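PDB 3CCY: putative TetR-family transcriptional regulator, which probably binds operator DNA through a helix-turn-helix motif and regulates transcription, most likely as a repressor. Local coordinates for residues A[26-31]-A[108-113]; A[114-119]-A[126-131]. One frame throughout, in Å; residues are numbered along the deposited sequence.

Interaction 1 of 2, residues A[26-31]-A[108-113]; sequences MFARQG and RHVVML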
HETATM    1  N   MSE A  26       0.952  14.946  11.645  1.00 37.24           N
HETATM    2  CA  MSE A  26      -0.354  15.327  11.109  1.00 38.13           C
HETATM    3  C   MSE A  26      -0.608  14.865   9.675  1.00 38.95           C
HETATM    4  O   MSE A  26      -1.691  14.354   9.374  1.00 39.13           O
HETATM    5  CB  MSE A  26      -0.577  16.821  11.254  1.00 38.04           C
HETATM    6  CG  MSE A  26      -1.053  17.185  12.647  1.00 38.12           C
HETATM    7 SE   MSE A  26      -1.341  19.069  12.897  0.50 38.46          SE
HETATM    8  CE  MSE A  26       0.527  19.629  12.960  1.00 38.20           C
ATOM      9  N   PHE A  27       0.390  15.030   8.802  1.00 39.65           N
ATOM     10  CA  PHE A  27       0.296  14.571   7.413  1.00 40.72           C
ATOM     11  C   PHE A  27       0.003  13.070   7.335  1.00 42.08           C
ATOM     12  O   PHE A  27      -0.598  12.596   6.359  1.00 42.30           O
ATOM     13  CB  PHE A  27       1.595  14.849   6.641  1.00 40.37           C
ATOM     14  CG  PHE A  27       1.914  16.318   6.427  1.00 39.53           C
ATOM     15  CD1 PHE A  27       0.963  17.312   6.617  1.00 38.93           C
ATOM     16  CD2 PHE A  27       3.179  16.684   5.977  1.00 39.45           C
ATOM     17  CE1 PHE A  27       1.278  18.653   6.400  1.00 39.13           C
ATOM     18  CE2 PHE A  27       3.504  18.016   5.754  1.00 37.47           C
ATOM     19  CZ  PHE A  27       2.547  19.005   5.968  1.00 39.45           C
ATOM     20  N   ALA A  28       0.473  12.327   8.343  1.00 43.41           N
ATOM     21  CA  ALA A  28       0.317  10.866   8.403  1.00 44.90           C
ATOM     22  C   ALA A  28      -1.007  10.387   9.028  1.00 46.22           C
ATOM     23  O   ALA A  28      -1.458   9.289   8.701  1.00 47.19           O
ATOM     24  CB  ALA A  28       1.524  10.206   9.099  1.00 44.11           C
ATOM     25  N   ARG A  29      -1.626  11.183   9.912  1.00 47.51           N
ATOM     26  CA  ARG A  29      -2.994  10.876  10.381  1.00 48.78           C
ATOM     27  C   ARG A  29      -4.031  11.357   9.355  1.00 48.88           C
ATOM     28  O   ARG A  29      -4.557  10.545   8.591  1.00 49.12           O
ATOM     29  CB  ARG A  29      -3.328  11.474  11.761  1.00 49.45           C
ATOM     30  CG  ARG A  29      -2.245  11.437  12.827  1.00 51.89           C
ATOM     31  CD  ARG A  29      -1.856  10.021  13.244  1.00 56.03           C
ATOM     32  NE  ARG A  29      -0.677  10.040  14.116  1.00 58.89           N
ATOM     33  CZ  ARG A  29       0.583  10.064  13.681  1.00 59.90           C
ATOM     34  NH1 ARG A  29       0.845  10.061  12.378  1.00 60.20           N
ATOM     35  NH2 ARG A  29       1.589  10.085  14.553  1.00 60.69           N
ATOM     36  N   GLN A  30      -4.306  12.669   9.334  1.00 48.81           N
ATOM     37  CA  GLN A  30      -5.345  13.252   8.460  1.00 48.72           C
ATOM     38  C   GLN A  30      -4.922  13.520   7.017  1.00 48.75           C
ATOM     39  O   GLN A  30      -5.781  13.650   6.136  1.00 48.82           O
ATOM     40  CB  GLN A  30      -5.957  14.530   9.054  1.00 48.82           C
ATOM     41  CG  GLN A  30      -4.971  15.626   9.417  1.00 49.23           C
ATOM     42  CD  GLN A  30      -4.714  15.701  10.916  1.00 51.05           C
ATOM     43  OE1 GLN A  30      -4.440  14.685  11.569  1.00 52.22           O
ATOM     44  NE2 GLN A  30      -4.805  16.906  11.469  1.00 50.46           N
ATOM     45  N   GLY A  31      -3.613  13.611   6.777  1.00 48.56           N
ATOM     46  CA  GLY A  31      -3.094  13.842   5.428  1.00 48.13           C
ATOM     47  C   GLY A  31      -2.648  15.269   5.166  1.00 47.97           C
ATOM     48  O   GLY A  31      -2.808  16.160   6.010  1.00 47.65           O
ATOM     49  N   ARG A 108       7.280   9.732   9.116  1.00 35.92           N
ATOM     50  CA  ARG A 108       7.984  10.174   7.900  1.00 38.08           C
ATOM     51  C   ARG A 108       7.927   9.075   6.824  1.00 38.68           C
ATOM     52  O   ARG A 108       7.810   9.368   5.645  1.00 38.50           O
ATOM     53  CB  ARG A 108       9.436  10.595   8.207  1.00 37.82           C
ATOM     54  CG  ARG A 108       9.619  12.013   8.855  1.00 38.96           C
ATOM     55  CD  ARG A 108      11.104  12.255   9.128  1.00 39.79           C
ATOM     56  NE  ARG A 108      11.449  13.443   9.932  1.00 44.78           N
ATOM     57  CZ  ARG A 108      11.199  13.596  11.239  1.00 46.03           C
ATOM     58  NH1 ARG A 108      11.570  14.703  11.866  1.00 45.40           N
ATOM     59  NH2 ARG A 108      10.555  12.665  11.925  1.00 48.42           N
ATOM     60  N   HIS A 109       7.961   7.813   7.253  1.00 40.44           N
ATOM     61  CA  HIS A 109       7.807   6.647   6.354  1.00 42.23           C
ATOM     62  C   HIS A 109       6.431   6.656   5.665  1.00 42.07           C
ATOM     63  O   HIS A 109       6.321   6.657   4.436  1.00 41.58           O
ATOM     64  CB  HIS A 109       7.985   5.375   7.190  1.00 43.51           C
ATOM     65  CG  HIS A 109       8.356   4.150   6.411  1.00 49.04           C
ATOM     66  ND1 HIS A 109       7.414   3.267   5.916  1.00 55.52           N
ATOM     67  CD2 HIS A 109       9.570   3.633   6.088  1.00 53.49           C
ATOM     68  CE1 HIS A 109       8.037   2.265   5.312  1.00 58.32           C
ATOM     69  NE2 HIS A 109       9.345   2.457   5.410  1.00 56.30           N
ATOM     70  N   VAL A 110       5.369   6.685   6.464  1.00 42.02           N
ATOM     71  CA  VAL A 110       4.011   6.787   5.926  1.00 41.15           C
ATOM     72  C   VAL A 110       3.909   7.959   4.932  1.00 41.89           C
ATOM     73  O   VAL A 110       3.391   7.787   3.819  1.00 41.32           O
ATOM     74  CB  VAL A 110       2.935   6.919   7.050  1.00 40.81           C
ATOM     75  CG1 VAL A 110       1.538   7.165   6.458  1.00 39.90           C
ATOM     76  CG2 VAL A 110       2.931   5.695   7.945  1.00 39.48           C
ATOM     77  N   VAL A 111       4.436   9.130   5.318  1.00 41.64           N
ATOM     78  CA  VAL A 111       4.386  10.330   4.453  1.00 42.01           C
ATOM     79  C   VAL A 111       5.110  10.100   3.091  1.00 42.71           C
ATOM     80  O   VAL A 111       4.611  10.553   2.049  1.00 41.74           O
ATOM     81  CB  VAL A 111       4.850  11.635   5.206  1.00 41.90           C
ATOM     82  CG1 VAL A 111       4.943  12.816   4.263  1.00 42.14           C
ATOM     83  CG2 VAL A 111       3.875  12.004   6.321  1.00 40.95           C
HETATM   84  N   MSE A 112       6.255   9.402   3.108  1.00 43.40           N
HETATM   85  CA  MSE A 112       6.925   9.021   1.867  0.50 45.62           C
HETATM   86  C   MSE A 112       5.974   8.172   1.012  1.00 46.10           C
HETATM   87  O   MSE A 112       5.637   8.561  -0.116  1.00 46.48           O
HETATM   88  CB  MSE A 112       8.238   8.270   2.142  0.50 45.88           C
HETATM   89  CG  MSE A 112       9.161   8.083   0.914  0.50 47.82           C
HETATM   90 SE   MSE A 112       9.803   9.749   0.064  0.50 55.44          SE
HETATM   91  CE  MSE A 112       8.385   9.992  -1.262  0.50 51.33           C
ATOM     92  N   LEU A 113       5.507   7.054   1.578  1.00 47.63           N
ATOM     93  CA  LEU A 113       4.604   6.098   0.913  1.00 49.30           C
ATOM     94  C   LEU A 113       3.249   6.660   0.509  1.00 50.14           C
ATOM     95  O   LEU A 113       2.498   5.982  -0.179  1.00 51.67           O
ATOM     96  CB  LEU A 113       4.400   4.851   1.796  1.00 48.66           C
ATOM     97  CG  LEU A 113       5.684   4.091   2.175  1.00 50.21           C
ATOM     98  CD1 LEU A 113       5.427   2.891   3.072  1.00 50.19           C
ATOM     99  CD2 LEU A 113       6.499   3.665   0.921  1.00 53.05           C
TER

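Interaction 2 of 2, residues A[114-119]-A[126-131]; sequences TCLDAL and ALIAKQ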
ATOM      1  N   THR A 114       2.935   7.892   0.900  1.00 51.32           N
ATOM      2  CA  THR A 114       1.546   8.379   0.834  1.00 52.06           C
ATOM      3  C   THR A 114       1.338   9.785   0.260  1.00 52.65           C
ATOM      4  O   THR A 114       0.266  10.078  -0.277  1.00 52.57           O
ATOM      5  CB  THR A 114       0.873   8.271   2.250  1.00 52.34           C
ATOM      6  OG1 THR A 114       0.297   6.967   2.414  1.00 52.53           O
ATOM      7  CG2 THR A 114      -0.204   9.347   2.485  1.00 52.97           C
ATOM      8  N   CYS A 115       2.345  10.653   0.380  1.00 53.42           N
ATOM      9  CA  CYS A 115       2.140  12.103   0.176  1.00 54.09           C
ATOM     10  C   CYS A 115       2.903  12.744  -0.984  1.00 54.23           C
ATOM     11  O   CYS A 115       2.791  13.950  -1.210  1.00 53.98           O
ATOM     12  CB  CYS A 115       2.461  12.863   1.461  1.00 54.34           C
ATOM     13  SG  CYS A 115       1.151  12.876   2.683  1.00 55.91           S
ATOM     14  N   LEU A 116       3.679  11.942  -1.706  1.00 54.82           N
ATOM     15  CA  LEU A 116       4.493  12.439  -2.809  1.00 55.82           C
ATOM     16  C   LEU A 116       3.738  13.308  -3.840  1.00 56.31           C
ATOM     17  O   LEU A 116       4.314  14.247  -4.393  1.00 56.24           O
ATOM     18  CB  LEU A 116       5.217  11.269  -3.489  1.00 55.75           C
ATOM     19  CG  LEU A 116       6.327  11.601  -4.487  1.00 56.20           C
ATOM     20  CD1 LEU A 116       7.363  12.533  -3.879  1.00 56.73           C
ATOM     21  CD2 LEU A 116       6.983  10.335  -4.968  1.00 56.38           C
ATOM     22  N   ASP A 117       2.457  13.015  -4.081  1.00 56.95           N
ATOM     23  CA  ASP A 117       1.687  13.740  -5.106  1.00 57.68           C
ATOM     24  C   ASP A 117       1.354  15.181  -4.725  1.00 57.88           C
ATOM     25  O   ASP A 117       1.131  16.026  -5.601  1.00 58.11           O
ATOM     26  CB  ASP A 117       0.417  12.976  -5.526  1.00 57.94           C
ATOM     27  CG  ASP A 117      -0.468  12.595  -4.347  1.00 58.76           C
ATOM     28  OD1 ASP A 117       0.039  11.942  -3.399  1.00 58.67           O
ATOM     29  OD2 ASP A 117      -1.679  12.923  -4.386  1.00 58.39           O
ATOM     30  N   ALA A 118       1.335  15.462  -3.423  1.00 57.88           N
ATOM     31  CA  ALA A 118       1.022  16.802  -2.928  1.00 57.77           C
ATOM     32  C   ALA A 118       2.029  17.852  -3.402  1.00 57.68           C
ATOM     33  O   ALA A 118       1.773  19.051  -3.320  1.00 57.58           O
ATOM     34  CB  ALA A 118       0.927  16.791  -1.415  1.00 57.85           C
ATOM     35  N   LEU A 119       3.169  17.386  -3.908  1.00 57.67           N
ATOM     36  CA  LEU A 119       4.230  18.259  -4.411  1.00 57.69           C
ATOM     37  C   LEU A 119       3.988  18.698  -5.869  1.00 58.09           C
ATOM     38  O   LEU A 119       3.143  18.104  -6.547  1.00 58.10           O
ATOM     39  CB  LEU A 119       5.587  17.559  -4.267  1.00 57.33           C
ATOM     40  CG  LEU A 119       6.087  17.424  -2.826  1.00 56.75           C
ATOM     41  CD1 LEU A 119       7.405  16.691  -2.782  1.00 54.52           C
ATOM     42  CD2 LEU A 119       6.205  18.802  -2.152  1.00 55.26           C
ATOM     43  N   ALA A 126      12.356  14.600  -8.869  1.00 44.60           N
ATOM     44  CA  ALA A 126      13.621  14.424  -8.161  1.00 43.08           C
ATOM     45  C   ALA A 126      13.483  13.349  -7.072  1.00 42.12           C
ATOM     46  O   ALA A 126      14.374  12.518  -6.901  1.00 41.74           O
ATOM     47  CB  ALA A 126      14.086  15.735  -7.560  1.00 43.16           C
ATOM     48  N   LEU A 127      12.361  13.370  -6.350  1.00 41.03           N
ATOM     49  CA  LEU A 127      12.087  12.382  -5.294  1.00 39.89           C
ATOM     50  C   LEU A 127      11.676  11.038  -5.864  1.00 39.15           C
ATOM     51  O   LEU A 127      12.055  10.009  -5.331  1.00 37.81           O
ATOM     52  CB  LEU A 127      11.040  12.892  -4.297  1.00 39.89           C
ATOM     53  CG  LEU A 127      11.544  14.013  -3.378  1.00 40.64           C
ATOM     54  CD1 LEU A 127      10.392  14.845  -2.863  1.00 40.65           C
ATOM     55  CD2 LEU A 127      12.351  13.431  -2.221  1.00 41.13           C
ATOM     56  N   ILE A 128      10.909  11.049  -6.957  1.00 38.61           N
ATOM     57  CA  ILE A 128      10.586   9.808  -7.660  1.00 38.85           C
ATOM     58  C   ILE A 128      11.887   9.146  -8.152  1.00 37.67           C
ATOM     59  O   ILE A 128      11.998   7.918  -8.156  1.00 37.73           O
ATOM     60  CB  ILE A 128       9.621  10.035  -8.864  1.00 39.11           C
ATOM     61  CG1 ILE A 128       8.202  10.319  -8.348  1.00 41.18           C
ATOM     62  CG2 ILE A 128       9.546   8.766  -9.751  1.00 40.05           C
ATOM     63  CD1 ILE A 128       7.250  10.923  -9.401  1.00 39.78           C
ATOM     64  N   ALA A 129      12.848   9.962  -8.581  1.00 36.12           N
ATOM     65  CA  ALA A 129      14.129   9.427  -9.018  1.00 35.92           C
ATOM     66  C   ALA A 129      14.867   8.711  -7.874  1.00 34.63           C
ATOM     67  O   ALA A 129      15.500   7.682  -8.090  1.00 34.83           O
ATOM     68  CB  ALA A 129      14.991  10.509  -9.605  1.00 34.94           C
ATOM     69  N   LYS A 130      14.803   9.273  -6.667  1.00 34.30           N
ATOM     70  CA  LYS A 130      15.429   8.659  -5.496  1.00 33.74           C
ATOM     71  C   LYS A 130      14.747   7.365  -5.079  1.00 33.68           C
ATOM     72  O   LYS A 130      15.410   6.435  -4.652  1.00 33.10           O
ATOM     73  CB  LYS A 130      15.522   9.650  -4.352  1.00 33.75           C
ATOM     74  CG  LYS A 130      16.604  10.712  -4.615  1.00 35.48           C
ATOM     75  CD  LYS A 130      16.580  11.811  -3.569  1.00 36.79           C
ATOM     76  CE  LYS A 130      17.623  12.896  -3.857  1.00 40.47           C
ATOM     77  NZ  LYS A 130      18.926  12.533  -3.252  1.00 41.69           N
ATOM     78  N   GLN A 131      13.419   7.316  -5.212  1.00 34.42           N
ATOM     79  CA  GLN A 131      12.656   6.110  -4.946  0.60 35.37           C
ATOM     80  C   GLN A 131      13.036   5.011  -5.943  1.00 34.85           C
ATOM     81  O   GLN A 131      13.076   3.849  -5.603  1.00 35.25           O
ATOM     82  CB  GLN A 131      11.150   6.409  -5.033  0.60 35.80           C
ATOM     83  CG  GLN A 131      10.526   6.852  -3.703  0.60 36.80           C
ATOM     84  CD  GLN A 131       9.033   7.159  -3.833  0.60 36.70           C
ATOM     85  OE1 GLN A 131       8.586   7.664  -4.858  0.60 38.42           O
ATOM     86  NE2 GLN A 131       8.267   6.846  -2.801  0.60 36.98           N
TER

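Interaction 1 of 2, residues A[26-31]-A[108-113]
With CG1 of Val111 anti to the backbone N (chi1 173°), the second methyl, CG2, is set beside that nitrogen and turned to helix 15-29. Val110 has nearly the same torsion, 174°, and there it is CG1 that does the touching. The two valines thus meet the other helix with different branches. Val111 CG2 sits 3.7 Å from Phe27 CB and 4.0 Å from the backbone N of Ala28, so this methyl lies against the base of one side chain and the main chain of the next residue. Ala28 answers with its single methyl, CB, which is 4.0 Å from Val110 CG1 and 4.1 Å from Val111 CG2. A small residue here lets the backbones come close, with Ala28 CA and Val111 CA 5.7 Å apart. The Phe27 ring leads away from the valines and meets Tyr32, whereas Val111 also packs on Leu62, Met65 and Leu66 of helix 58-81. Beside this apolar patch, Arg29 NH1 forms a salt bridge with Asp107 OD1. Such a small, largely buried seam between the first helix of the predicted DNA-binding domain and a helix of the regulatory core belongs to the domain interface of the all-helical TetR fold.

Interaction 2 of 2, residues A[114-119]-A[126-131]
Leu116 overlaps Leu127 and Ile128 of the helix across the turn, splitting its two methyls between them. CD1 lies over the base of Leu127, 3.7 Å from Leu127 CB and 3.9 Å from Leu127 CD1, while CD2 reaches Ile128 CG1 at 3.6 Å. The same CD2 also approaches the amide of Gln131, a doubtful addition since that residue has a second conformer. In Leu116, chi1 (-168°) carries CG toward the facing helix, anti to the backbone N, and chi2 (53°) sets the two methyls to separate partners. Farther along, Leu119 meets Leu127 almost at a right angle, and their CD1 atoms come within 3.5 Å of each other. Leu127 CD1 thus touches both leucines, with its CB lying closer to Leu116, and the side chain packs as well on Thr67 and Val70 of helix 58-81. Polar ties lie to the side: Lys130 NZ is in a salt bridge with Asp71 OD1, and the carbonyl of Asp117 accepts a hydrogen bond from Arg124 NH1. What results is a helix-loop-helix corner, where the 3-10 segment 116-118 and the loop after it lead from helix 87-115 into helix 122-145, packed through leucines in the all-helical C-terminal domain of the TetR family.

From the N terminus, helix 15-29 passes through 26-31; the chain then runs through helices 37-43 and 58-81 before 108-113 on helix 87-115 returns to it, closing a loop of 76 intervening residues. Interaction 2 follows in series, neither nested nor crossed: 114-119, which runs off the end of that helix through a 3-10 segment, folds onto 126-131 of helix 122-145 after only six residues. Long-range and short-range closures thus share one helix. The centres of the two contacts lie about 13 Å apart. Together they join the predicted DNA-binding domain to the C-terminal one and helix 87-115 to helix 122-145 across the short connection, with helix 58-81 packing against both.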